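Local coordinates for AP endonuclease, family protein 2 (Mycobacterium smegmatis, PDB 5TNV), which binds magnesium within a xylose isomerase-like TIM barrel and may act as an endonuclease, at residues A[74-78]-A[79-83]. Residues are numbered along the deposited sequence; the frame is centred on the assembly and turned at random.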
ATOM      1  N   ALA A  74      11.297 -11.079 -23.088  1.00  5.11           N
ATOM      2  CA  ALA A  74       9.894 -11.518 -23.024  1.00  5.58           C
ATOM      3  C   ALA A  74       8.940 -10.564 -23.737  1.00  5.20           C
ATOM      4  O   ALA A  74       7.717 -10.797 -23.701  1.00  6.06           O
ATOM      5  CB  ALA A  74       9.530 -11.684 -21.550  1.00  6.83           C
ATOM      6  N   TRP A  75       9.480  -9.537 -24.359  1.00  5.22           N
ATOM      7  CA  TRP A  75       8.748  -8.497 -25.096  1.00  4.93           C
ATOM      8  C   TRP A  75       9.278  -8.592 -26.533  1.00  4.87           C
ATOM      9  O   TRP A  75       9.299  -9.699 -27.126  1.00  6.08           O
ATOM     10  CB  TRP A  75       8.846  -7.157 -24.375  1.00  5.04           C
ATOM     11  CG  TRP A  75       8.245  -5.986 -25.080  1.00  4.55           C
ATOM     12  CD1 TRP A  75       6.964  -5.844 -25.510  1.00  4.84           C
ATOM     13  CD2 TRP A  75       8.918  -4.798 -25.459  1.00  4.54           C
ATOM     14  NE1 TRP A  75       6.790  -4.638 -26.131  1.00  5.00           N
ATOM     15  CE2 TRP A  75       7.985  -3.975 -26.117  1.00  4.70           C
ATOM     16  CE3 TRP A  75      10.232  -4.303 -25.321  1.00  5.17           C
ATOM     17  CZ2 TRP A  75       8.316  -2.718 -26.639  1.00  5.03           C
ATOM     18  CZ3 TRP A  75      10.563  -3.077 -25.835  1.00  5.56           C
ATOM     19  CH2 TRP A  75       9.605  -2.288 -26.483  1.00  5.83           C
ATOM     20  N   VAL A  76       9.706  -7.512 -27.172  1.00  4.78           N
ATOM     21  CA  VAL A  76      10.312  -7.578 -28.504  1.00  5.44           C
ATOM     22  C   VAL A  76      11.635  -8.351 -28.398  1.00  5.18           C
ATOM     23  O   VAL A  76      12.506  -7.922 -27.624  1.00  5.59           O
ATOM     24  CB  VAL A  76      10.538  -6.164 -29.055  1.00  5.50           C
ATOM     25  CG1 VAL A  76      11.287  -6.231 -30.369  1.00  7.33           C
ATOM     26  CG2 VAL A  76       9.244  -5.373 -29.193  1.00  6.03           C
ATOM     27  N   PRO A  77      11.801  -9.441 -29.128  1.00  6.05           N
ATOM     28  CA  PRO A  77      12.997 -10.273 -28.966  1.00  6.25           C
ATOM     29  C   PRO A  77      14.128  -9.742 -29.802  1.00  5.62           C
ATOM     30  O   PRO A  77      14.290 -10.139 -30.996  1.00  6.38           O
ATOM     31  CB  PRO A  77      12.532 -11.635 -29.407  1.00  7.26           C
ATOM     32  CG  PRO A  77      11.522 -11.329 -30.495  1.00  7.76           C
ATOM     33  CD  PRO A  77      10.833 -10.103 -30.000  1.00  6.28           C
ATOM     34  N   LEU A  78      14.945  -8.889 -29.232  1.00  6.20           N
ATOM     35  CA  LEU A  78      16.004  -8.227 -29.993  1.00  5.98           C
ATOM     36  C   LEU A  78      16.989  -9.224 -30.605  1.00  5.80           C
ATOM     37  O   LEU A  78      17.480  -8.976 -31.706  1.00  7.01           O
ATOM     38  CB  LEU A  78      16.749  -7.198 -29.135  1.00  6.19           C
ATOM     39  CG  LEU A  78      15.894  -6.053 -28.605  1.00  6.84           C
ATOM     40  CD1 LEU A  78      16.735  -5.130 -27.740  1.00  8.15           C
ATOM     41  CD2 LEU A  78      15.220  -5.241 -29.694  1.00  8.06           C
ATOM     42  N   ALA A  79      17.275 -10.329 -29.928  1.00  5.83           N
ATOM     43  CA  ALA A  79      18.206 -11.297 -30.470  1.00  6.54           C
ATOM     44  C   ALA A  79      17.683 -11.947 -31.754  1.00  7.24           C
ATOM     45  O   ALA A  79      18.453 -12.481 -32.523  1.00 10.84           O
ATOM     46  CB  ALA A  79      18.533 -12.339 -29.401  1.00  7.27           C
ATOM     47  N   ALA A  80      16.377 -11.957 -31.945  1.00  6.53           N
ATOM     48  CA  ALA A  80      15.721 -12.617 -33.070  1.00  7.20           C
ATOM     49  C   ALA A  80      15.440 -11.689 -34.237  1.00  7.07           C
ATOM     50  O   ALA A  80      15.167 -12.166 -35.319  1.00 10.21           O
ATOM     51  CB  ALA A  80      14.407 -13.263 -32.627  1.00  8.60           C
ATOM     52  N   LEU A  81      15.446 -10.384 -34.039  1.00  6.93           N
ATOM     53  CA  LEU A  81      15.133  -9.457 -35.131  1.00  6.70           C
ATOM     54  C   LEU A  81      16.221  -9.398 -36.153  1.00  7.00           C
ATOM     55  O   LEU A  81      17.418  -9.516 -35.864  1.00  8.13           O
ATOM     56  CB  LEU A  81      14.905  -8.038 -34.573  1.00  6.65           C
ATOM     57  CG  LEU A  81      13.665  -7.806 -33.713  1.00  7.88           C
ATOM     58  CD1 LEU A  81      13.627  -6.331 -33.316  1.00  7.59           C
ATOM     59  CD2 LEU A  81      12.379  -8.217 -34.399  1.00 10.24           C
ATOM     60  N   SER A  82      15.802  -9.143 -37.407  1.00  6.92           N
ATOM     61  CA  SER A  82      16.754  -8.813 -38.421  1.00  7.29           C
ATOM     62  C   SER A  82      17.431  -7.500 -38.070  1.00  7.59           C
ATOM     63  O   SER A  82      16.929  -6.682 -37.296  1.00  7.21           O
ATOM     64  CB  SER A  82      16.068  -8.630 -39.758  1.00  7.05           C
ATOM     65  OG  SER A  82      15.214  -7.486 -39.745  1.00  7.43           O
ATOM     66  N   ASP A  83      18.595  -7.273 -38.708  1.00  8.86           N
ATOM     67  CA  ASP A  83      19.301  -6.013 -38.443  1.00  9.42           C
ATOM     68  C   ASP A  83      18.463  -4.795 -38.844  1.00  8.25           C
ATOM     69  O   ASP A  83      18.506  -3.772 -38.156  1.00  8.65           O
ATOM     70  CB  ASP A  83      20.632  -6.014 -39.184  1.00 11.39           C
ATOM     71  CG  ASP A  83      21.581  -7.081 -38.743  1.00 13.02           C
ATOM     72  OD1 ASP A  83      21.486  -7.659 -37.655  1.00 15.01           O
ATOM     73  OD2 ASP A  83      22.545  -7.330 -39.522  1.00 17.95           O
TER
HETATM   74  O   HOH W   1      19.223  -9.303 -33.816  1.00 13.03           O
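V76 and L81 meet through their branch ends, V76 CG1 lying 3.8 Å from L81 CD1, with the two side chains crossing at about a right angle. V76 CG1 is anti to the backbone N (chi1 174°), which sends the other methyl, CG2, over the centre of one face of the W75 ring, 3.6 Å above its plane; the valine thus spans indole and leucine. L78, inside the turn, brings CD2 within 4.1 Å of that same L81 CD1. Both leucines place CG opposite their own carbonyl carbon; both side chains also touch I86 of helix 83-95, and that of L78 touches F89 as well.

The backbone from P77 to A80 forms a type I beta turn, with L78 and A79 as its inner residues. A80 N donates to P77 O over 2.9 Å, while L81 N adds weak bonds to P77 O and, closing a second, overlapping turn, to L78 O. Outside the apolar cluster, CB and CG of P77 both lie 4.1 Å from A80 CB. A water donates to L78 O at 2.8 Å and to L81 O at 2.7 Å, tying the turn to its exit.

S82 then serves as N-cap of helix 83-95, its OG accepting from R85 N. The turn lies in the loop that joins strand 68-70 to helix 83-95, away from the magnesium site. P77 O is met by amides, L78 O by water and a weak amide bond, A79 O by R125 NE and L81 O by water, so the bend leaves these carbonyls satisfied while V76, L78 and L81 stay buried.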